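Local coordinates for protein methylglyoxal reductase (NADPH-dependent) (Candida albicans SC5314, PDB 6KWS) that probably reduces methylglyoxal with NADPH as the hydride donor, as a member of the dihydroflavonol-4-reductase branch of the NAD(P)-dependent epimerase/dehydratase family, at residues F198-Q209 with D329-H338; S215-K223 with F268-I277. The protein carries 1 engineered substitution. All blocks are in the same frame, centred on the assembly; numbering follows the deposited sequence.

Contact 1 of 2, residues F198-Q209 with D329-H338; sequences FGPQSFGSEIKQ and DTVEQIVNAH
Q333 on helix 323-337 turns its side-chain amide to the backbone of Q201 and bonds to it twice. OE1 of Q333 accepts from Q201 N at 2.8 Å, on a lone pair in the Q333 carbonyl plane. NE2 of Q333 donates to Q201 O at 2.6 Å, tilted 30° from the Q201 carbonyl plane. The two side chains cross at about a right angle, their amide planes 89° apart. CG of Q333 lies anti to its backbone N (chi1 -161°), and the extended chain carries the amide across to the loop. P200 CB lies beside the amide, 3.5 Å from Q333 CD. On the other flank I207 CD1 is 3.6 Å from Q333 CD. The side chains of P200 and D329 lie side by side, with P200 CD 4.0 Å from D329 CB. The D329 carboxylate pairs with R241. T330 OG1 lies against the G199 backbone and is hydrogen-bonded to S326 O. Near the helix end I207 CB meets A337 CB at 4.0 Å; just past it, H338 has K208 O at its ring edge. The contact joins the loop after strand 196-198 to helix 323-337; helix 12-23 touches Q201 and S202, and helix 216-222 packs on V331 and I334.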
loop_
_atom_site.group_PDB
_atom_site.type_symbol
_atom_site.label_atom_id
_atom_site.label_comp_id
_atom_site.label_asym_id
_atom_site.label_seq_id
_atom_site.Cartn_x
_atom_site.Cartn_y
_atom_site.Cartn_z
ATOM N N PHE A 198 -4.268 -4.817 -5.441
ATOM C CA PHE A 198 -4.342 -5.231 -6.831
ATOM C C PHE A 198 -4.410 -3.991 -7.712
ATOM O O PHE A 198 -4.491 -2.866 -7.226
ATOM C CB PHE A 198 -5.577 -6.110 -7.081
ATOM C CG PHE A 198 -5.529 -7.438 -6.414
ATOM C CD1 PHE A 198 -4.335 -7.960 -5.968
ATOM C CD2 PHE A 198 -6.696 -8.177 -6.241
ATOM C CE1 PHE A 198 -4.292 -9.200 -5.345
ATOM C CE2 PHE A 198 -6.666 -9.430 -5.621
ATOM C CZ PHE A 198 -5.459 -9.940 -5.175
ATOM N N GLY A 199 -4.431 -4.205 -9.024
ATOM C CA GLY A 199 -4.646 -3.122 -9.950
ATOM C C GLY A 199 -3.443 -2.897 -10.834
ATOM O O GLY A 199 -2.343 -3.382 -10.557
ATOM N N PRO A 200 -3.633 -2.147 -11.916
ATOM C CA PRO A 200 -2.532 -1.892 -12.853
ATOM C C PRO A 200 -1.518 -0.902 -12.297
ATOM O O PRO A 200 -1.809 -0.110 -11.398
ATOM C CB PRO A 200 -3.258 -1.292 -14.053
ATOM C CG PRO A 200 -4.364 -0.488 -13.358
ATOM C CD PRO A 200 -4.849 -1.397 -12.284
ATOM N N GLN A 201 -0.324 -0.922 -12.885
ATOM C CA GLN A 201 0.639 0.150 -12.656
ATOM C C GLN A 201 0.261 1.434 -13.394
ATOM O O GLN A 201 -0.452 1.422 -14.399
ATOM C CB GLN A 201 2.029 -0.292 -13.088
ATOM C CG GLN A 201 2.377 -1.662 -12.613
ATOM C CD GLN A 201 3.811 -1.758 -12.218
ATOM O OE1 GLN A 201 4.678 -2.000 -13.058
ATOM N NE2 GLN A 201 4.083 -1.561 -10.931
ATOM N N SER A 202 0.757 2.561 -12.890
ATOM C CA SER A 202 0.405 3.834 -13.517
ATOM C C SER A 202 0.827 3.880 -14.975
ATOM O O SER A 202 0.235 4.612 -15.777
ATOM C CB SER A 202 1.037 5.008 -12.762
ATOM O OG SER A 202 0.866 4.879 -11.364
ATOM N N PHE A 203 1.829 3.092 -15.335
ATOM C CA PHE A 203 2.431 3.129 -16.651
ATOM C C PHE A 203 2.725 1.703 -17.089
ATOM O O PHE A 203 3.289 0.916 -16.321
ATOM C CB PHE A 203 3.697 3.990 -16.618
ATOM C CG PHE A 203 3.418 5.440 -16.287
ATOM C CD1 PHE A 203 2.966 6.311 -17.267
ATOM C CD2 PHE A 203 3.547 5.913 -14.987
ATOM C CE1 PHE A 203 2.687 7.649 -16.966
ATOM C CE2 PHE A 203 3.259 7.237 -14.674
ATOM C CZ PHE A 203 2.833 8.115 -15.668
ATOM N N GLY A 204 2.299 1.365 -18.308
ATOM C CA GLY A 204 2.596 0.064 -18.871
ATOM C C GLY A 204 4.071 -0.179 -19.071
ATOM O O GLY A 204 4.499 -1.338 -19.110
ATOM N N SER A 205 4.862 0.890 -19.192
ATOM C CA SER A 205 6.311 0.757 -19.306
ATOM C C SER A 205 6.884 -0.114 -18.197
ATOM O O SER A 205 7.783 -0.934 -18.435
ATOM C CB SER A 205 6.954 2.145 -19.264
ATOM O OG SER A 205 6.148 3.103 -19.946
ATOM N N GLU A 206 6.350 0.035 -16.982
ATOM C CA GLU A 206 6.961 -0.494 -15.770
ATOM C C GLU A 206 6.891 -2.018 -15.653
ATOM O O GLU A 206 7.571 -2.580 -14.780
ATOM C CB GLU A 206 6.290 0.160 -14.556
ATOM C CG GLU A 206 6.347 1.700 -14.509
ATOM C CD GLU A 206 7.788 2.248 -14.517
ATOM O OE1 GLU A 206 8.363 2.349 -15.623
ATOM O OE2 GLU A 206 8.349 2.548 -13.430
ATOM N N ILE A 207 6.114 -2.701 -16.505
ATOM C CA ILE A 207 5.867 -4.121 -16.288
ATOM C C ILE A 207 7.115 -4.915 -16.610
ATOM O O ILE A 207 7.712 -4.794 -17.691
ATOM C CB ILE A 207 4.661 -4.628 -17.087
ATOM C CG1 ILE A 207 3.376 -4.182 -16.408
ATOM C CG2 ILE A 207 4.638 -6.127 -17.100
ATOM C CD1 ILE A 207 2.864 -2.880 -16.911
ATOM N N LYS A 208 7.544 -5.661 -15.635
ATOM C CA LYS A 208 8.522 -6.695 -15.793
ATOM C C LYS A 208 7.806 -8.026 -15.825
ATOM O O LYS A 208 6.560 -8.119 -15.814
ATOM C CB LYS A 208 9.533 -6.638 -14.652
ATOM C CG LYS A 208 8.892 -6.163 -13.352
ATOM C CD LYS A 208 9.895 -5.700 -12.309
ATOM C CE LYS A 208 10.904 -6.782 -11.991
ATOM N NZ LYS A 208 12.092 -6.221 -11.285
ATOM N N GLN A 209 8.621 -9.058 -15.792
ATOM C CA GLN A 209 8.165 -10.418 -15.962
ATOM C C GLN A 209 7.505 -10.953 -14.722
ATOM O O GLN A 209 6.549 -11.721 -14.802
ATOM C CB GLN A 209 9.372 -11.265 -16.266
ATOM C CG GLN A 209 9.052 -12.516 -16.996
ATOM C CD GLN A 209 8.876 -12.122 -18.444
ATOM O OE1 GLN A 209 9.102 -10.986 -18.822
ATOM N NE2 GLN A 209 8.557 -13.112 -19.267
ATOM N N ASP A 329 -8.299 -4.900 -15.417
ATOM C CA ASP A 329 -7.353 -3.835 -15.710
ATOM C C ASP A 329 -5.927 -4.293 -15.483
ATOM O O ASP A 329 -5.017 -3.850 -16.187
ATOM C CB ASP A 329 -7.646 -2.612 -14.853
ATOM C CG ASP A 329 -8.943 -1.942 -15.209
ATOM O OD1 ASP A 329 -9.542 -2.282 -16.253
ATOM O OD2 ASP A 329 -9.362 -1.054 -14.439
ATOM N N THR A 330 -5.712 -5.197 -14.529
ATOM C CA THR A 330 -4.360 -5.656 -14.239
ATOM C C THR A 330 -3.871 -6.617 -15.313
ATOM O O THR A 330 -2.754 -6.473 -15.831
ATOM C CB THR A 330 -4.320 -6.339 -12.868
ATOM O OG1 THR A 330 -4.876 -5.470 -11.883
ATOM C CG2 THR A 330 -2.895 -6.714 -12.466
ATOM N N VAL A 331 -4.683 -7.629 -15.620
ATOM C CA VAL A 331 -4.284 -8.612 -16.614
ATOM C C VAL A 331 -4.106 -7.943 -17.973
ATOM O O VAL A 331 -3.129 -8.215 -18.690
ATOM C CB VAL A 331 -5.309 -9.763 -16.674
ATOM C CG1 VAL A 331 -4.962 -10.737 -17.818
ATOM C CG2 VAL A 331 -5.358 -10.489 -15.357
ATOM N N GLU A 332 -5.053 -7.066 -18.349
ATOM C CA GLU A 332 -4.977 -6.376 -19.632
ATOM C C GLU A 332 -3.628 -5.704 -19.780
ATOM O O GLU A 332 -2.939 -5.856 -20.796
ATOM C CB GLU A 332 -6.098 -5.342 -19.744
ATOM C CG GLU A 332 -6.575 -5.085 -21.175
ATOM C CD GLU A 332 -7.173 -3.679 -21.381
ATOM O OE1 GLU A 332 -7.563 -3.358 -22.536
ATOM O OE2 GLU A 332 -7.245 -2.895 -20.396
ATOM N N GLN A 333 -3.209 -5.003 -18.730
ATOM C CA GLN A 333 -1.939 -4.300 -18.764
ATOM C C GLN A 333 -0.784 -5.268 -18.941
ATOM O O GLN A 333 0.060 -5.079 -19.810
ATOM C CB GLN A 333 -1.791 -3.490 -17.494
ATOM C CG GLN A 333 -0.775 -2.397 -17.561
ATOM C CD GLN A 333 -0.506 -1.822 -16.197
ATOM O OE1 GLN A 333 -0.491 -2.543 -15.199
ATOM N NE2 GLN A 333 -0.317 -0.518 -16.136
ATOM N N ILE A 334 -0.744 -6.329 -18.144
ATOM C CA ILE A 334 0.336 -7.307 -18.243
ATOM C C ILE A 334 0.385 -7.919 -19.639
ATOM O O ILE A 334 1.450 -8.010 -20.261
ATOM C CB ILE A 334 0.167 -8.401 -17.172
ATOM C CG1 ILE A 334 0.220 -7.810 -15.760
ATOM C CG2 ILE A 334 1.190 -9.505 -17.367
ATOM C CD1 ILE A 334 0.068 -8.850 -14.645
ATOM N N VAL A 335 -0.763 -8.384 -20.136
ATOM C CA VAL A 335 -0.781 -9.101 -21.408
ATOM C C VAL A 335 -0.332 -8.183 -22.543
ATOM O O VAL A 335 0.560 -8.527 -23.331
ATOM C CB VAL A 335 -2.178 -9.698 -21.659
ATOM C CG1 VAL A 335 -2.343 -10.086 -23.086
ATOM C CG2 VAL A 335 -2.374 -10.918 -20.788
ATOM N N ASN A 336 -0.920 -6.989 -22.628
ATOM C CA ASN A 336 -0.530 -6.059 -23.682
ATOM C C ASN A 336 0.930 -5.632 -23.565
ATOM O O ASN A 336 1.568 -5.333 -24.577
ATOM C CB ASN A 336 -1.437 -4.824 -23.675
ATOM C CG ASN A 336 -2.886 -5.162 -23.990
ATOM O OD1 ASN A 336 -3.190 -6.250 -24.509
ATOM N ND2 ASN A 336 -3.793 -4.231 -23.675
ATOM N N ALA A 337 1.478 -5.592 -22.350
ATOM C CA ALA A 337 2.851 -5.124 -22.193
ATOM C C ALA A 337 3.845 -6.151 -22.709
ATOM O O ALA A 337 4.895 -5.779 -23.241
ATOM C CB ALA A 337 3.141 -4.778 -20.732
ATOM N N HIS A 338 3.523 -7.433 -22.581
ATOM C CA HIS A 338 4.333 -8.492 -23.162
ATOM C C HIS A 338 4.261 -8.520 -24.690
ATOM O O HIS A 338 4.967 -9.329 -25.303
ATOM C CB HIS A 338 3.899 -9.844 -22.582
ATOM C CG HIS A 338 4.129 -9.987 -21.100
ATOM N ND1 HIS A 338 5.108 -9.289 -20.420
ATOM C CD2 HIS A 338 3.508 -10.759 -20.170
ATOM C CE1 HIS A 338 5.079 -9.616 -19.139
ATOM N NE2 HIS A 338 4.122 -10.512 -18.962
#

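Contact 2 of 2, residues S215-K223 with F268-I277; sequences SEIINSILK and FTSQSLVDII
Two helices pack here at the far end of the Rossmann-type sheet from its edge strand 51-55: helix 216-222, which follows edge strand 196-198 after a loop, and helix 270-280, which follows strand 260-269. Helix 216-222 crosses segment 270-277 at -59°, with the axes 10.1 Å apart at their closest. I221 is the central residue on the first helix. Its CG2 meets I277 CD1 at 3.9 Å and V274 CG2 at 4.1 Å. CG2 of I221 is anti to its backbone N, while CG1 stands beside that N (chi1 -60°). The two branches thus spread over the second helix, and CD1 also reaches V274 CG2. The I221 and V274 side chains cross at about a right angle.

One turn earlier, L273 CD1 is shared by two isoleucines. I217 CG2 and I218 CG1 each lie 4.0 Å from it. I217 CG2 also approaches the F268 ring obliquely, at CE2. At the other end, L222 CD2 and I277 CD1 meet at 4.1 Å. F268 is the last residue but one of strand 260-269. Its ring packs edge-to-face with F198, and I217 and I218 lie on F196 and F198 of strand 196-198.

The second helix starts with a capping box. T269 OG1 accepts a weak bond from Q271 N, and S272 OG accepts from T269 N at 3.1 Å, with an N-H...O angle of 170°.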
loop_
_atom_site.group_PDB
_atom_site.type_symbol
_atom_site.label_atom_id
_atom_site.label_comp_id
_atom_site.label_asym_id
_atom_site.label_seq_id
_atom_site.Cartn_x
_atom_site.Cartn_y
_atom_site.Cartn_z
ATOM N N SER A 215 0.128 -7.587 -7.063
ATOM C CA SER A 215 -0.518 -8.099 -8.259
ATOM C C SER A 215 0.146 -9.375 -8.767
ATOM O O SER A 215 -0.413 -10.023 -9.655
ATOM C CB SER A 215 -0.523 -7.018 -9.352
ATOM O OG SER A 215 -1.575 -6.068 -9.173
ATOM N N GLU A 216 1.312 -9.761 -8.214
ATOM C CA GLU A 216 1.946 -11.032 -8.558
ATOM C C GLU A 216 1.066 -12.230 -8.223
ATOM O O GLU A 216 1.144 -13.250 -8.916
ATOM C CB GLU A 216 3.306 -11.167 -7.869
ATOM C CG GLU A 216 3.953 -12.555 -8.006
ATOM C CD GLU A 216 4.562 -12.820 -9.428
ATOM O OE1 GLU A 216 4.706 -11.863 -10.238
ATOM O OE2 GLU A 216 4.867 -13.998 -9.736
ATOM N N ILE A 217 0.226 -12.135 -7.189
ATOM C CA ILE A 217 -0.822 -13.137 -6.994
ATOM C C ILE A 217 -1.582 -13.364 -8.299
ATOM O O ILE A 217 -1.759 -14.501 -8.752
ATOM C CB ILE A 217 -1.757 -12.698 -5.854
ATOM C CG1 ILE A 217 -0.907 -12.395 -4.625
ATOM C CG2 ILE A 217 -2.801 -13.752 -5.564
ATOM C CD1 ILE A 217 -1.687 -12.015 -3.424
ATOM N N ILE A 218 -2.011 -12.273 -8.933
ATOM C CA ILE A 218 -2.703 -12.354 -10.217
ATOM C C ILE A 218 -1.756 -12.853 -11.303
ATOM O O ILE A 218 -2.089 -13.749 -12.089
ATOM C CB ILE A 218 -3.298 -10.980 -10.566
ATOM C CG1 ILE A 218 -4.398 -10.645 -9.551
ATOM C CG2 ILE A 218 -3.822 -10.967 -11.986
ATOM C CD1 ILE A 218 -4.865 -9.221 -9.561
ATOM N N ASN A 219 -0.555 -12.272 -11.358
ATOM C CA ASN A 219 0.442 -12.677 -12.342
ATOM C C ASN A 219 0.755 -14.166 -12.247
ATOM O O ASN A 219 0.921 -14.837 -13.272
ATOM C CB ASN A 219 1.718 -11.857 -12.148
ATOM C CG ASN A 219 2.541 -11.766 -13.405
ATOM O OD1 ASN A 219 2.007 -11.860 -14.502
ATOM N ND2 ASN A 219 3.847 -11.602 -13.257
ATOM N N SER A 220 0.846 -14.700 -11.024
ATOM C CA SER A 220 1.227 -16.096 -10.872
ATOM C C SER A 220 0.166 -17.028 -11.452
ATOM O O SER A 220 0.499 -18.122 -11.925
ATOM C CB SER A 220 1.487 -16.403 -9.401
ATOM O OG SER A 220 0.266 -16.570 -8.708
ATOM N N ILE A 221 -1.105 -16.605 -11.451
ATOM C CA ILE A 221 -2.144 -17.348 -12.168
ATOM C C ILE A 221 -1.802 -17.469 -13.652
ATOM O O ILE A 221 -1.969 -18.536 -14.258
ATOM C CB ILE A 221 -3.521 -16.685 -11.990
ATOM C CG1 ILE A 221 -3.945 -16.609 -10.520
ATOM C CG2 ILE A 221 -4.546 -17.397 -12.832
ATOM C CD1 ILE A 221 -3.927 -17.914 -9.816
ATOM N N LEU A 222 -1.335 -16.379 -14.268
ATOM C CA LEU A 222 -1.102 -16.394 -15.711
ATOM C C LEU A 222 0.021 -17.331 -16.128
ATOM O O LEU A 222 0.134 -17.633 -17.317
ATOM C CB LEU A 222 -0.792 -14.987 -16.230
ATOM C CG LEU A 222 -1.915 -13.974 -16.040
ATOM C CD1 LEU A 222 -1.535 -12.610 -16.550
ATOM C CD2 LEU A 222 -3.151 -14.469 -16.729
ATOM N N LYS A 223 0.849 -17.802 -15.202
ATOM C CA LYS A 223 1.928 -18.714 -15.553
ATOM C C LYS A 223 1.583 -20.176 -15.302
ATOM O O LYS A 223 2.462 -21.030 -15.398
ATOM C CB LYS A 223 3.198 -18.348 -14.794
ATOM C CG LYS A 223 3.656 -16.929 -15.029
ATOM C CD LYS A 223 4.904 -16.679 -14.225
ATOM C CE LYS A 223 5.075 -15.216 -13.920
ATOM N NZ LYS A 223 5.745 -15.091 -12.598
ATOM N N PHE A 268 -11.239 -12.322 -1.668
ATOM C CA PHE A 268 -10.940 -13.156 -2.827
ATOM C C PHE A 268 -10.281 -14.447 -2.366
ATOM O O PHE A 268 -9.655 -14.503 -1.297
ATOM C CB PHE A 268 -9.995 -12.463 -3.818
ATOM C CG PHE A 268 -8.571 -12.469 -3.370
ATOM C CD1 PHE A 268 -8.124 -11.551 -2.428
ATOM C CD2 PHE A 268 -7.687 -13.424 -3.841
ATOM C CE1 PHE A 268 -6.801 -11.573 -1.976
ATOM C CE2 PHE A 268 -6.379 -13.456 -3.398
ATOM C CZ PHE A 268 -5.931 -12.530 -2.465
ATOM N N THR A 269 -10.416 -15.478 -3.197
ATOM C CA THR A 269 -9.474 -16.588 -3.223
ATOM C C THR A 269 -8.878 -16.686 -4.622
ATOM O O THR A 269 -9.315 -16.008 -5.553
ATOM C CB THR A 269 -10.122 -17.920 -2.843
ATOM O OG1 THR A 269 -10.744 -18.493 -4.002
ATOM C CG2 THR A 269 -11.141 -17.725 -1.744
ATOM N N SER A 270 -7.859 -17.531 -4.773
ATOM C CA SER A 270 -7.256 -17.679 -6.091
ATOM C C SER A 270 -8.279 -18.138 -7.111
ATOM O O SER A 270 -8.213 -17.740 -8.278
ATOM C CB SER A 270 -6.091 -18.654 -6.043
ATOM O OG SER A 270 -4.990 -18.032 -5.428
ATOM N N GLN A 271 -9.242 -18.954 -6.686
ATOM C CA GLN A 271 -10.283 -19.376 -7.611
ATOM C C GLN A 271 -11.099 -18.183 -8.100
ATOM O O GLN A 271 -11.552 -18.168 -9.251
ATOM C CB GLN A 271 -11.177 -20.426 -6.945
ATOM C CG GLN A 271 -12.256 -20.957 -7.847
ATOM C CD GLN A 271 -11.721 -21.880 -8.932
ATOM O OE1 GLN A 271 -11.094 -22.909 -8.648
ATOM N NE2 GLN A 271 -11.977 -21.519 -10.187
ATOM N N SER A 272 -11.274 -17.163 -7.253
ATOM C CA SER A 272 -11.957 -15.958 -7.700
ATOM C C SER A 272 -11.246 -15.365 -8.898
ATOM O O SER A 272 -11.886 -14.961 -9.876
ATOM C CB SER A 272 -12.013 -14.936 -6.572
ATOM O OG SER A 272 -12.570 -15.510 -5.412
ATOM N N LEU A 273 -9.914 -15.329 -8.845
ATOM C CA LEU A 273 -9.134 -14.708 -9.909
ATOM C C LEU A 273 -9.160 -15.552 -11.171
ATOM O O LEU A 273 -9.366 -15.028 -12.271
ATOM C CB LEU A 273 -7.706 -14.498 -9.428
ATOM C CG LEU A 273 -7.606 -13.847 -8.058
ATOM C CD1 LEU A 273 -6.143 -13.668 -7.692
ATOM C CD2 LEU A 273 -8.360 -12.513 -8.051
ATOM N N VAL A 274 -8.934 -16.863 -11.024
ATOM C CA VAL A 274 -9.050 -17.808 -12.137
ATOM C C VAL A 274 -10.369 -17.611 -12.877
ATOM O O VAL A 274 -10.389 -17.391 -14.095
ATOM C CB VAL A 274 -8.909 -19.252 -11.637
ATOM C CG1 VAL A 274 -9.128 -20.216 -12.782
ATOM C CG2 VAL A 274 -7.534 -19.449 -11.018
ATOM N N ASP A 275 -11.489 -17.658 -12.141
ATOM C CA ASP A 275 -12.812 -17.505 -12.753
ATOM C C ASP A 275 -12.929 -16.211 -13.556
ATOM O O ASP A 275 -13.435 -16.221 -14.687
ATOM C CB ASP A 275 -13.907 -17.552 -11.683
ATOM C CG ASP A 275 -14.142 -18.960 -11.123
ATOM O OD1 ASP A 275 -13.627 -19.945 -11.717
ATOM O OD2 ASP A 275 -14.851 -19.076 -10.085
ATOM N N ILE A 276 -12.490 -15.082 -12.982
ATOM C CA ILE A 276 -12.568 -13.810 -13.700
ATOM C C ILE A 276 -11.764 -13.876 -14.988
ATOM O O ILE A 276 -12.222 -13.427 -16.049
ATOM C CB ILE A 276 -12.092 -12.645 -12.820
ATOM C CG1 ILE A 276 -13.064 -12.399 -11.660
ATOM C CG2 ILE A 276 -11.942 -11.398 -13.661
ATOM C CD1 ILE A 276 -12.713 -11.182 -10.801
ATOM N N ILE A 277 -10.556 -14.441 -14.919
ATOM C CA ILE A 277 -9.680 -14.466 -16.083
ATOM C C ILE A 277 -10.259 -15.385 -17.154
ATOM O O ILE A 277 -10.361 -15.006 -18.330
ATOM C CB ILE A 277 -8.253 -14.875 -15.664
ATOM C CG1 ILE A 277 -7.679 -13.828 -14.695
ATOM C CG2 ILE A 277 -7.326 -15.057 -16.886
ATOM C CD1 ILE A 277 -6.299 -14.180 -14.138
#

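In the fold
Contacts 1 and 2 have centres 14 Å apart on the same side of the chain's centre. Contact 2 falls within the span of chain between the two segments of contact 1. They touch directly. N219 ND2 reaches Q209 O at 3.1 Å, and S215 OG reaches G199 O at 3.1 Å, both probable hydrogen bonds. T330 packs on S215 and I334 on N219, so segment 215-223 touches both the loop 198-209 and helix 323-337. The NADPH site is nearer to contact 1. The side chain of Q201 is about 4 Å from that of F12, an NADPH-binding residue. In contact 2, the side chain of I218 is about 9 Å from that of F12. No NADPH is bound to this chain.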